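Local coordinates for protein HTH-type transcriptional activator AmpR (Pseudomonas aeruginosa PAO1, PDB 5MMH) that activates transcription as a LysR-family regulator, switching on the ampC beta-lactamase gene, and senses cell-wall-derived muropeptides through the effector-binding domain held in this chain, at residues Gln35-Phe40 and Arg200-Glu205; Gln188-Gly191 and Ala195-Ala198; Ala145-Val150 and Ser166-Arg171; Leu83-Cys88 and Pro116-Ala121. All coordinates share one frame; numbering follows the deposited sequence.

Contact 1 of 4, residues Gln35-Phe40 and Arg200-Glu205; sequences QARHPF and RGWLLE
Arg37 reaches across to Glu205 and Trp202, joining the end of helix 20-37 to helix 194-215, the C-terminal helix of this LysR effector-binding domain, whose fold is that of the periplasmic binding proteins. The salt bridge is end-on: NH1 and NH2 of Arg37 both donate to the same oxygen, Glu205 OE1, the NH2 bond measuring 3.0 Å and the NH1 bond 3.1 Å. OE1 lies almost in the guanidinium plane. The carboxylate is less well aligned, for both donors meet OE1 on its syn side from one face, roughly 35° out of the carboxylate plane. A weak third bond runs from Arg37 NH2 to Glu205 OE2 at 3.5 Å. Glu205 gets there with a chain that is extended beyond CG, while that of Arg37 bends at chi3 (62°).

Trp202 meets the guanidinium with its edge, not its face. Its CD1 is 3.7 Å from Arg37 NH1 and overlies one guanidinium face toward the rim, with the two planes 80° apart. His38, the first residue past the helix, adds a looser touch, NE2 standing 4.5 Å from Trp202 CB.

One turn back on helix 20-37, Asp33 positions the first shell. Arg37 NH1 is shared between Glu205 OE1 and Asp33 OD2, so the two carboxylates together probably hold the guanidinium in place. Phe34 meets the rings of both His38 and Trp202, and the buried indole also packs on Leu27, Arg30 and Leu31. Trp202 NE1 donates a hydrogen bond to Asp33 OD2, the same oxygen that takes Arg37 NH1 in a salt bridge.

Contact 2 of 4, residues Gln188-Gly191 and Ala195-Ala198; sequences QSRG and AMLA
The guanidinium of Arg190 carries the sulfur of Met196 over one face, SD lying 3.9 Å above the plane and displaced toward the rim, nearest NE at 4.0 Å. On the NE side the group meets the carbonyl of the next residue: Arg190 NE donates to Gly191 O at 3.1 Å, with an N-H...O angle of 144° and the oxygen tilted 21° from the guanidinium plane. At the far end NH2 makes a salt bridge to Asp60 OD1. These two polar grips fix the rotation of the flat group and so present a face to the thioether.

Met196 touches with the end of its chain. SD is 3.8 Å from Gly191 O, and CE sits 3.9 Å from the same oxygen and 4.1 Å from Arg190 CD. A bend at chi3 (72°) turns the methyl into the angle between the arginine chain and the carbonyl. The contact is van der Waals in kind, with no polar bond between the two segments, although Met196 is buried and also packs on Asp60.

Only three residues separate the segments, so this is the local turn by which the loop after strand 181-187 enters helix 194-215. Thr193 OG1 accepts from Met196 N in the helix's first turn. The Arg190-Asp60 bridge ties that loop to the residue just ahead of strand 61-66, the neighbour of strand 181-187 in the six-stranded sheet of this effector-binding domain.

Contact 3 of 4, residues Ala145-Val150 and Ser166-Arg171; sequences AARQGV and SESIRR
Arg147 and Ile169 bring their CA atoms to 6.6 Å, where helix 139-147 gives out in a Schellman motif, Gly149 taking the positive phi, and faces a loop that has itself just left helix 161-165 through a second Schellman turn at Glu167. Arg147 does the reaching. Its CG stands anti to the backbone N (chi1 -169°), and the chain then bends at both chi2 and chi3, folding over the loop instead of continuing straight out. The aliphatic part rests on Ile169: CD is 3.9 Å from the CG2 branch, and the two side chains cross at about a right angle. The same CD also lies 3.9 Å from the backbone oxygen of Ser168. The guanidinium ends beside the Ser168 side chain, but the model places them too close there for the detail to be trusted. Ile169 itself is buried, with Gln163 and Leu164 of helix 161-165 and Leu86 of strand 73-86 around it.

This corner belongs to the dimer face of the LysR effector domain. Ala145 packs on Leu28 of the second subunit and Gln148 on Val24 of the second subunit, both on that chain's helix 20-37, consistent with the side-by-side pairing of effector domains known in the family. Arg147 also lies against Arg162 of the second subunit, so the side chain that covers the loop within its own chain is part of the interface too.

Contact 4 of 4, residues Leu83-Cys88 and Pro116-Ala121; sequences LTVLCC and PLWFQA
This is a buried strand-to-helix contact in which one tryptophan, Trp118 of helix 114-121, lies against the end of strand 73-86. The axes of strand 83-86 and helix 116-121 are perpendicular and approach to 9.6 Å, a gap that the indole spans. Val85 meets it over a face: the CG2 methyl stands 3.7 Å from the centroid of the six-membered ring of Trp118 and 19° off its normal, a CH-pi contact. The ring atom nearest to Val85 CG2 is Trp118 CZ2, at 3.5 Å. With CG of Trp118 anti to the backbone N (chi1 -177°), the ring is carried off the helix toward the strand.

The other strand residues meet the indole mainly through their backbone. Leu83 O lies at the ring edge, 3.8 Å from Trp118 CD1, and Thr84 CA is 4.1 Å from Trp118 NE1.

In the two-lobed periplasmic-binding-protein fold of LysR effector domains, this place is in the second lobe, where strand 73-86 pairs with the sheet-edge strand 153-156. Leu154 of that strand packs on Trp118 too, as does Leu101 from a loop. Although CB of Thr84 is directed away from the helix, its OG1 and Trp118 NE1 share one acceptor: both are hydrogen-bonded to Thr175 O, which satisfies the buried indole N-H and ties the helix and the strand to the chain segment leading toward strand 181-187. Trp115, one turn earlier on the helix, touches Val85.

How the contacts relate
From the N terminus, helix 20-37 opens contact 1 at residues 35-40, and that loop stays open until helix 194-215 closes it at 200-205. The other three contacts fall within this span, one after another without crossing: contact 4 closes at 116-121, contact 3 at 166-171, and contact 2, the shortest loop, at 195-198. They form two groups. Contacts 1 and 2 share helix 194-215 and touch where His38 CE1 meets Ala198 CB at 3.7 Å. Contacts 3 and 4 meet through a probable hydrogen bond, Arg170 N to Cys87 O at 2.9 Å. Contact 1 ties the first helix to the last, in one lobe; contacts 3 and 4 lie in the other lobe.

Contact 1 of 4, residues Gln35-Phe40 and Arg200-Glu205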
loop_
_atom_site.group_PDB
_atom_site.type_symbol
_atom_site.label_atom_id
_atom_site.label_comp_id
_atom_site.label_asym_id
_atom_site.label_seq_id
_atom_site.Cartn_x
_atom_site.Cartn_y
_atom_site.Cartn_z
ATOM N N GLN A 35 15.043 -12.654 -14.378
ATOM C CA GLN A 35 15.524 -13.911 -13.810
ATOM C C GLN A 35 15.927 -14.904 -14.893
ATOM O O GLN A 35 16.838 -15.706 -14.675
ATOM C CB GLN A 35 14.463 -14.515 -12.881
ATOM C CG GLN A 35 13.759 -13.440 -12.046
ATOM C CD GLN A 35 13.414 -13.854 -10.624
ATOM O OE1 GLN A 35 14.279 -13.893 -9.744
ATOM N NE2 GLN A 35 12.138 -14.146 -10.389
ATOM N N ALA A 36 15.271 -14.867 -16.056
ATOM C CA ALA A 36 15.709 -15.694 -17.180
ATOM C C ALA A 36 17.094 -15.274 -17.656
ATOM O O ALA A 36 17.992 -16.108 -17.807
ATOM C CB ALA A 36 14.699 -15.616 -18.328
ATOM N N ARG A 37 17.294 -13.974 -17.859
ATOM C CA ARG A 37 18.539 -13.447 -18.404
ATOM C C ARG A 37 19.675 -13.429 -17.394
ATOM O O ARG A 37 20.833 -13.306 -17.798
ATOM C CB ARG A 37 18.294 -12.038 -18.964
ATOM C CG ARG A 37 17.306 -12.066 -20.136
ATOM C CD ARG A 37 16.702 -10.709 -20.472
ATOM N NE ARG A 37 17.693 -9.724 -20.880
ATOM C CZ ARG A 37 17.394 -8.521 -21.361
ATOM N NH1 ARG A 37 16.124 -8.152 -21.499
ATOM N NH2 ARG A 37 18.365 -7.689 -21.704
ATOM N N HIS A 38 19.389 -13.560 -16.101
ATOM C CA HIS A 38 20.425 -13.615 -15.069
ATOM C C HIS A 38 20.066 -14.693 -14.055
ATOM O O HIS A 38 19.665 -14.393 -12.921
ATOM C CB HIS A 38 20.599 -12.252 -14.404
ATOM C CG HIS A 38 20.983 -11.172 -15.362
ATOM N ND1 HIS A 38 22.293 -10.812 -15.591
ATOM C CD2 HIS A 38 20.229 -10.382 -16.165
ATOM C CE1 HIS A 38 22.330 -9.842 -16.489
ATOM N NE2 HIS A 38 21.090 -9.564 -16.854
ATOM N N PRO A 39 20.222 -15.969 -14.432
ATOM C CA PRO A 39 19.772 -17.078 -13.567
ATOM C C PRO A 39 20.561 -17.201 -12.283
ATOM O O PRO A 39 20.064 -17.777 -11.305
ATOM C CB PRO A 39 19.982 -18.320 -14.438
ATOM C CG PRO A 39 20.877 -17.875 -15.563
ATOM C CD PRO A 39 20.655 -16.423 -15.755
ATOM N N PHE A 40 21.771 -16.675 -12.270
ATOM C CA PHE A 40 22.759 -16.810 -11.206
ATOM C C PHE A 40 22.643 -15.745 -10.118
ATOM O O PHE A 40 23.262 -15.892 -9.054
ATOM C CB PHE A 40 24.162 -16.726 -11.824
ATOM C CG PHE A 40 24.413 -15.429 -12.570
ATOM C CD1 PHE A 40 25.365 -14.520 -12.117
ATOM C CD2 PHE A 40 23.657 -15.097 -13.706
ATOM C CE1 PHE A 40 25.576 -13.309 -12.803
ATOM C CE2 PHE A 40 23.856 -13.908 -14.388
ATOM C CZ PHE A 40 24.816 -13.006 -13.941
ATOM N N ARG A 200 21.261 -3.129 -12.933
ATOM C CA ARG A 200 21.120 -1.774 -13.467
ATOM C C ARG A 200 21.000 -1.774 -14.995
ATOM O O ARG A 200 20.153 -1.070 -15.564
ATOM C CB ARG A 200 22.314 -0.947 -12.987
ATOM C CG ARG A 200 22.507 0.427 -13.571
ATOM C CD ARG A 200 23.967 0.840 -13.335
ATOM N NE ARG A 200 24.377 1.917 -14.225
ATOM C CZ ARG A 200 24.970 3.043 -13.835
ATOM N NH1 ARG A 200 25.294 3.972 -14.738
ATOM N NH2 ARG A 200 25.247 3.241 -12.549
ATOM N N GLY A 201 21.811 -2.579 -15.675
ATOM C CA GLY A 201 21.738 -2.607 -17.127
ATOM C C GLY A 201 20.386 -3.081 -17.621
ATOM O O GLY A 201 19.757 -2.443 -18.470
ATOM N N TRP A 202 19.901 -4.190 -17.063
ATOM C CA TRP A 202 18.583 -4.693 -17.430
ATOM C C TRP A 202 17.482 -3.695 -17.084
ATOM O O TRP A 202 16.533 -3.510 -17.859
ATOM C CB TRP A 202 18.331 -6.032 -16.737
ATOM C CG TRP A 202 16.937 -6.507 -16.900
ATOM C CD1 TRP A 202 16.451 -7.278 -17.914
ATOM C CD2 TRP A 202 15.837 -6.250 -16.028
ATOM N NE1 TRP A 202 15.123 -7.496 -17.738
ATOM C CE2 TRP A 202 14.715 -6.878 -16.587
ATOM C CE3 TRP A 202 15.690 -5.529 -14.836
ATOM C CZ2 TRP A 202 13.458 -6.837 -15.985
ATOM C CZ3 TRP A 202 14.449 -5.485 -14.241
ATOM C CH2 TRP A 202 13.347 -6.143 -14.809
ATOM N N LEU A 203 17.585 -3.033 -15.929
ATOM C CA LEU A 203 16.504 -2.129 -15.534
ATOM C C LEU A 203 16.465 -0.887 -16.415
ATOM O O LEU A 203 15.378 -0.372 -16.722
ATOM C CB LEU A 203 16.647 -1.732 -14.069
ATOM C CG LEU A 203 15.616 -0.753 -13.507
ATOM C CD1 LEU A 203 14.237 -1.396 -13.412
ATOM C CD2 LEU A 203 16.098 -0.265 -12.154
ATOM N N LEU A 204 17.636 -0.388 -16.825
ATOM C CA LEU A 204 17.684 0.771 -17.722
ATOM C C LEU A 204 17.117 0.440 -19.098
ATOM O O LEU A 204 16.421 1.264 -19.696
ATOM C CB LEU A 204 19.118 1.281 -17.847
ATOM C CG LEU A 204 19.603 1.991 -16.582
ATOM C CD1 LEU A 204 21.066 2.426 -16.705
ATOM C CD2 LEU A 204 18.717 3.192 -16.270
ATOM N N GLU A 205 17.428 -0.740 -19.627
ATOM C CA GLU A 205 16.813 -1.181 -20.878
ATOM C C GLU A 205 15.290 -1.179 -20.769
ATOM O O GLU A 205 14.593 -0.593 -21.605
ATOM C CB GLU A 205 17.318 -2.572 -21.230
ATOM C CG GLU A 205 16.795 -3.115 -22.539
ATOM C CD GLU A 205 17.417 -4.459 -22.866
ATOM O OE1 GLU A 205 16.676 -5.469 -22.928
ATOM O OE2 GLU A 205 18.660 -4.504 -23.030
#

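Contact 2 of 4, residues Gln188-Gly191 and Ala195-Ala198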
loop_
_atom_site.group_PDB
_atom_site.type_symbol
_atom_site.label_atom_id
_atom_site.label_comp_id
_atom_site.label_asym_id
_atom_site.label_seq_id
_atom_site.Cartn_x
_atom_site.Cartn_y
_atom_site.Cartn_z
ATOM N N GLN A 188 25.981 6.749 -1.772
ATOM C CA GLN A 188 27.307 7.175 -2.237
ATOM C C GLN A 188 28.422 6.389 -1.555
ATOM O O GLN A 188 29.486 6.177 -2.152
ATOM C CB GLN A 188 27.516 8.678 -1.983
ATOM C CG GLN A 188 27.296 9.604 -3.187
ATOM C CD GLN A 188 26.606 10.933 -2.823
ATOM O OE1 GLN A 188 26.424 11.267 -1.650
ATOM N NE2 GLN A 188 26.209 11.678 -3.846
ATOM N N SER A 189 28.184 5.946 -0.313
ATOM C CA SER A 189 29.166 5.236 0.504
ATOM C C SER A 189 29.539 3.860 -0.044
ATOM O O SER A 189 30.598 3.323 0.309
ATOM C CB SER A 189 28.614 5.060 1.917
ATOM O OG SER A 189 27.927 6.219 2.348
ATOM N N ARG A 190 28.702 3.261 -0.874
ATOM C CA ARG A 190 28.871 1.860 -1.213
ATOM C C ARG A 190 29.304 1.689 -2.662
ATOM O O ARG A 190 28.860 2.420 -3.553
ATOM C CB ARG A 190 27.579 1.082 -0.957
ATOM C CG ARG A 190 26.751 0.801 -2.201
ATOM C CD ARG A 190 25.861 -0.344 -1.947
ATOM N NE ARG A 190 26.637 -1.584 -1.944
ATOM C CZ ARG A 190 26.216 -2.731 -1.435
ATOM N NH1 ARG A 190 26.992 -3.802 -1.487
ATOM N NH2 ARG A 190 25.019 -2.775 -0.876
ATOM N N GLY A 191 30.171 0.721 -2.889
ATOM C CA GLY A 191 30.539 0.385 -4.240
ATOM C C GLY A 191 29.479 -0.461 -4.917
ATOM O O GLY A 191 28.680 -1.149 -4.284
ATOM N N ALA A 195 26.668 -7.956 -9.519
ATOM C CA ALA A 195 25.237 -8.222 -9.680
ATOM C C ALA A 195 24.450 -6.923 -9.761
ATOM O O ALA A 195 23.514 -6.810 -10.561
ATOM C CB ALA A 195 24.705 -9.093 -8.541
ATOM N N MET A 196 24.829 -5.926 -8.954
ATOM C CA MET A 196 24.232 -4.600 -9.076
ATOM C C MET A 196 24.369 -4.056 -10.496
ATOM O O MET A 196 23.398 -3.552 -11.075
ATOM C CB MET A 196 24.877 -3.633 -8.081
ATOM C CG MET A 196 24.422 -3.792 -6.643
ATOM S SD MET A 196 25.525 -2.945 -5.500
ATOM C CE MET A 196 25.127 -1.242 -5.840
ATOM N N LEU A 197 25.574 -4.139 -11.075
ATOM C CA LEU A 197 25.762 -3.612 -12.427
ATOM C C LEU A 197 24.882 -4.353 -13.418
ATOM O O LEU A 197 24.243 -3.730 -14.274
ATOM C CB LEU A 197 27.242 -3.683 -12.842
ATOM C CG LEU A 197 28.085 -2.655 -12.068
ATOM C CD1 LEU A 197 29.588 -2.818 -12.270
ATOM C CD2 LEU A 197 27.642 -1.250 -12.433
ATOM N N ALA A 198 24.797 -5.680 -13.287
ATOM C CA ALA A 198 23.928 -6.442 -14.171
ATOM C C ALA A 198 22.480 -5.992 -14.023
ATOM O O ALA A 198 21.790 -5.750 -15.022
ATOM C CB ALA A 198 24.066 -7.936 -13.879
#

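Contact 3 of 4, residues Ala145-Val150 and Ser166-Arg171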
loop_
_atom_site.group_PDB
_atom_site.type_symbol
_atom_site.label_atom_id
_atom_site.label_comp_id
_atom_site.label_asym_id
_atom_site.label_seq_id
_atom_site.Cartn_x
_atom_site.Cartn_y
_atom_site.Cartn_z
ATOM N N ALA A 145 -9.029 2.882 -2.256
ATOM C CA ALA A 145 -10.076 3.762 -1.737
ATOM C C ALA A 145 -10.915 4.341 -2.863
ATOM O O ALA A 145 -12.140 4.448 -2.743
ATOM C CB ALA A 145 -9.472 4.893 -0.907
ATOM N N ALA A 146 -10.273 4.720 -3.970
ATOM C CA ALA A 146 -11.011 5.270 -5.098
ATOM C C ALA A 146 -11.894 4.213 -5.736
ATOM O O ALA A 146 -13.032 4.498 -6.114
ATOM C CB ALA A 146 -10.042 5.845 -6.131
ATOM N N ARG A 147 -11.382 2.990 -5.875
ATOM C CA ARG A 147 -12.207 1.882 -6.349
ATOM C C ARG A 147 -13.515 1.779 -5.566
ATOM O O ARG A 147 -14.599 1.644 -6.150
ATOM C CB ARG A 147 -11.429 0.566 -6.238
ATOM C CG ARG A 147 -12.090 -0.616 -6.961
ATOM C CD ARG A 147 -11.294 -0.999 -8.139
ATOM N NE ARG A 147 -10.180 -1.881 -7.789
ATOM C CZ ARG A 147 -9.365 -2.473 -8.661
ATOM N NH1 ARG A 147 -8.403 -3.251 -8.212
ATOM N NH2 ARG A 147 -9.486 -2.232 -9.961
ATOM N N GLN A 148 -13.424 1.820 -4.235
ATOM C CA GLN A 148 -14.575 1.672 -3.353
ATOM C C GLN A 148 -15.429 2.935 -3.259
ATOM O O GLN A 148 -16.295 3.013 -2.382
ATOM C CB GLN A 148 -14.105 1.248 -1.957
ATOM C CG GLN A 148 -13.800 -0.242 -1.846
ATOM C CD GLN A 148 -13.061 -0.607 -0.566
ATOM O OE1 GLN A 148 -13.435 -0.179 0.531
ATOM N NE2 GLN A 148 -12.019 -1.418 -0.699
ATOM N N GLY A 149 -15.197 3.929 -4.118
ATOM C CA GLY A 149 -16.053 5.100 -4.192
ATOM C C GLY A 149 -15.825 6.150 -3.130
ATOM O O GLY A 149 -16.619 7.091 -3.030
ATOM N N VAL A 150 -14.762 6.032 -2.338
ATOM C CA VAL A 150 -14.530 6.985 -1.262
ATOM C C VAL A 150 -14.217 8.379 -1.800
ATOM O O VAL A 150 -14.604 9.388 -1.194
ATOM C CB VAL A 150 -13.410 6.443 -0.362
ATOM C CG1 VAL A 150 -13.111 7.391 0.744
ATOM C CG2 VAL A 150 -13.818 5.052 0.193
ATOM N N SER A 166 -8.488 -3.124 -17.811
ATOM C CA SER A 166 -9.610 -3.954 -17.382
ATOM C C SER A 166 -10.881 -3.147 -17.159
ATOM O O SER A 166 -11.929 -3.742 -16.876
ATOM C CB SER A 166 -9.260 -4.700 -16.094
ATOM O OG SER A 166 -9.268 -3.806 -14.986
ATOM N N GLU A 167 -10.805 -1.820 -17.289
ATOM C CA GLU A 167 -11.881 -0.865 -17.029
ATOM C C GLU A 167 -12.344 -0.869 -15.577
ATOM O O GLU A 167 -13.385 -0.272 -15.256
ATOM C CB GLU A 167 -13.082 -1.087 -17.957
ATOM C CG GLU A 167 -12.950 -0.417 -19.319
ATOM C CD GLU A 167 -14.162 -0.660 -20.208
ATOM O OE1 GLU A 167 -14.410 -1.827 -20.586
ATOM O OE2 GLU A 167 -14.878 0.316 -20.513
ATOM N N SER A 168 -11.592 -1.504 -14.679
ATOM C CA SER A 168 -11.976 -1.486 -13.273
ATOM C C SER A 168 -11.822 -0.103 -12.643
ATOM O O SER A 168 -12.480 0.165 -11.633
ATOM C CB SER A 168 -11.186 -2.544 -12.493
ATOM O OG SER A 168 -9.850 -2.145 -12.248
ATOM N N ILE A 169 -10.996 0.788 -13.214
ATOM C CA ILE A 169 -11.038 2.204 -12.859
ATOM C C ILE A 169 -10.910 3.055 -14.116
ATOM O O ILE A 169 -10.486 2.592 -15.178
ATOM C CB ILE A 169 -9.963 2.640 -11.837
ATOM C CG1 ILE A 169 -8.589 2.632 -12.468
ATOM C CG2 ILE A 169 -10.001 1.793 -10.560
ATOM C CD1 ILE A 169 -7.835 3.872 -12.094
ATOM N N ARG A 170 -11.274 4.329 -13.977
ATOM C CA ARG A 170 -11.452 5.206 -15.118
ATOM C C ARG A 170 -10.593 6.452 -14.980
ATOM O O ARG A 170 -10.300 6.919 -13.877
ATOM C CB ARG A 170 -12.930 5.599 -15.298
ATOM C CG ARG A 170 -13.834 4.402 -15.602
ATOM C CD ARG A 170 -15.024 4.738 -16.512
ATOM N NE ARG A 170 -14.620 4.927 -17.904
ATOM C CZ ARG A 170 -14.516 6.110 -18.508
ATOM N NH1 ARG A 170 -14.809 7.229 -17.849
ATOM N NH2 ARG A 170 -14.129 6.175 -19.779
ATOM N N ARG A 171 -10.188 6.974 -16.131
ATOM C CA ARG A 171 -9.516 8.262 -16.246
ATOM C C ARG A 171 -10.499 9.267 -16.829
ATOM O O ARG A 171 -10.762 9.237 -18.041
ATOM C CB ARG A 171 -8.283 8.139 -17.144
ATOM C CG ARG A 171 -7.494 9.429 -17.286
ATOM C CD ARG A 171 -6.251 9.200 -18.114
ATOM N NE ARG A 171 -5.499 10.432 -18.283
ATOM C CZ ARG A 171 -4.209 10.464 -18.586
ATOM N NH1 ARG A 171 -3.539 9.330 -18.752
ATOM N NH2 ARG A 171 -3.589 11.629 -18.707
#

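Contact 4 of 4, residues Leu83-Cys88 and Pro116-Ala121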
loop_
_atom_site.group_PDB
_atom_site.type_symbol
_atom_site.label_atom_id
_atom_site.label_comp_id
_atom_site.label_asym_id
_atom_site.label_seq_id
_atom_site.Cartn_x
_atom_site.Cartn_y
_atom_site.Cartn_z
ATOM N N LEU A 83 1.021 12.644 -13.111
ATOM C CA LEU A 83 -0.138 12.383 -12.273
ATOM C C LEU A 83 -1.418 12.770 -13.005
ATOM O O LEU A 83 -1.476 13.814 -13.663
ATOM C CB LEU A 83 -0.036 13.172 -10.967
ATOM C CG LEU A 83 1.140 12.851 -10.051
ATOM C CD1 LEU A 83 1.016 13.601 -8.735
ATOM C CD2 LEU A 83 1.209 11.354 -9.803
ATOM N N THR A 84 -2.449 11.936 -12.873
ATOM C CA THR A 84 -3.754 12.254 -13.429
ATOM C C THR A 84 -4.847 11.851 -12.444
ATOM O O THR A 84 -4.618 11.096 -11.497
ATOM C CB THR A 84 -3.964 11.562 -14.786
ATOM O OG1 THR A 84 -4.921 12.304 -15.543
ATOM C CG2 THR A 84 -4.454 10.115 -14.610
ATOM N N VAL A 85 -6.052 12.359 -12.695
ATOM C CA VAL A 85 -7.223 12.029 -11.887
ATOM C C VAL A 85 -7.707 10.627 -12.238
ATOM O O VAL A 85 -7.907 10.306 -13.415
ATOM C CB VAL A 85 -8.333 13.067 -12.103
ATOM C CG1 VAL A 85 -9.645 12.535 -11.602
ATOM C CG2 VAL A 85 -7.986 14.380 -11.406
ATOM N N LEU A 86 -7.903 9.784 -11.210
ATOM C CA LEU A 86 -8.391 8.425 -11.382
ATOM C C LEU A 86 -9.519 8.182 -10.391
ATOM O O LEU A 86 -9.437 8.606 -9.235
ATOM C CB LEU A 86 -7.267 7.402 -11.182
ATOM C CG LEU A 86 -6.119 7.490 -12.196
ATOM C CD1 LEU A 86 -4.956 6.635 -11.744
ATOM C CD2 LEU A 86 -6.587 7.042 -13.569
ATOM N N CYS A 87 -10.575 7.500 -10.838
ATOM C CA CYS A 87 -11.745 7.291 -9.987
ATOM C C CYS A 87 -12.537 6.095 -10.487
ATOM O O CYS A 87 -12.251 5.532 -11.546
ATOM C CB CYS A 87 -12.627 8.535 -9.942
ATOM S SG CYS A 87 -13.246 9.059 -11.553
ATOM N N CYS A 88 -13.539 5.700 -9.698
ATOM C CA CYS A 88 -14.416 4.611 -10.112
ATOM C C CYS A 88 -15.427 5.097 -11.157
ATOM O O CYS A 88 -15.692 6.299 -11.268
ATOM C CB CYS A 88 -15.139 4.013 -8.903
ATOM S SG CYS A 88 -16.312 5.109 -8.088
ATOM N N PRO A 116 -3.068 21.222 -6.139
ATOM C CA PRO A 116 -2.997 22.564 -6.742
ATOM C C PRO A 116 -2.211 22.578 -8.041
ATOM O O PRO A 116 -2.617 23.255 -8.992
ATOM C CB PRO A 116 -2.336 23.422 -5.650
ATOM C CG PRO A 116 -1.809 22.478 -4.646
ATOM C CD PRO A 116 -2.646 21.242 -4.729
ATOM N N LEU A 117 -1.121 21.818 -8.133
ATOM C CA LEU A 117 -0.378 21.769 -9.391
ATOM C C LEU A 117 -1.239 21.228 -10.515
ATOM O O LEU A 117 -1.207 21.750 -11.634
ATOM C CB LEU A 117 0.884 20.926 -9.239
ATOM C CG LEU A 117 2.082 21.698 -8.680
ATOM C CD1 LEU A 117 3.281 20.794 -8.458
ATOM C CD2 LEU A 117 2.435 22.838 -9.623
ATOM N N TRP A 118 -2.038 20.194 -10.231
ATOM C CA TRP A 118 -2.854 19.604 -11.283
ATOM C C TRP A 118 -3.976 20.539 -11.708
ATOM O O TRP A 118 -4.275 20.643 -12.903
ATOM C CB TRP A 118 -3.437 18.275 -10.828
ATOM C CG TRP A 118 -4.229 17.584 -11.910
ATOM C CD1 TRP A 118 -3.757 16.666 -12.802
ATOM C CD2 TRP A 118 -5.627 17.737 -12.196
ATOM N NE1 TRP A 118 -4.766 16.238 -13.624
ATOM C CE2 TRP A 118 -5.926 16.878 -13.273
ATOM C CE3 TRP A 118 -6.657 18.508 -11.641
ATOM C CZ2 TRP A 118 -7.208 16.779 -13.818
ATOM C CZ3 TRP A 118 -7.938 18.409 -12.186
ATOM C CH2 TRP A 118 -8.200 17.549 -13.255
ATOM N N PHE A 119 -4.631 21.196 -10.745
ATOM C CA PHE A 119 -5.682 22.148 -11.091
ATOM C C PHE A 119 -5.139 23.231 -12.019
ATOM O O PHE A 119 -5.763 23.569 -13.031
ATOM C CB PHE A 119 -6.289 22.759 -9.823
ATOM C CG PHE A 119 -7.328 21.881 -9.153
ATOM C CD1 PHE A 119 -8.269 21.190 -9.906
ATOM C CD2 PHE A 119 -7.349 21.733 -7.774
ATOM C CE1 PHE A 119 -9.219 20.372 -9.293
ATOM C CE2 PHE A 119 -8.296 20.923 -7.150
ATOM C CZ PHE A 119 -9.232 20.237 -7.908
ATOM N N GLN A 120 -3.963 23.773 -11.695
ATOM C CA GLN A 120 -3.282 24.691 -12.599
ATOM C C GLN A 120 -3.206 24.117 -14.003
ATOM O O GLN A 120 -3.721 24.700 -14.959
ATOM C CB GLN A 120 -1.882 24.971 -12.086
ATOM C CG GLN A 120 -1.789 26.029 -11.048
ATOM C CD GLN A 120 -0.372 26.511 -10.945
ATOM O OE1 GLN A 120 0.503 26.054 -11.695
ATOM N NE2 GLN A 120 -0.124 27.438 -10.031
ATOM N N ALA A 121 -2.578 22.949 -14.138
ATOM C CA ALA A 121 -2.455 22.320 -15.447
ATOM C C ALA A 121 -3.801 22.190 -16.153
ATOM O O ALA A 121 -3.855 22.179 -17.387
ATOM C CB ALA A 121 -1.793 20.953 -15.305
#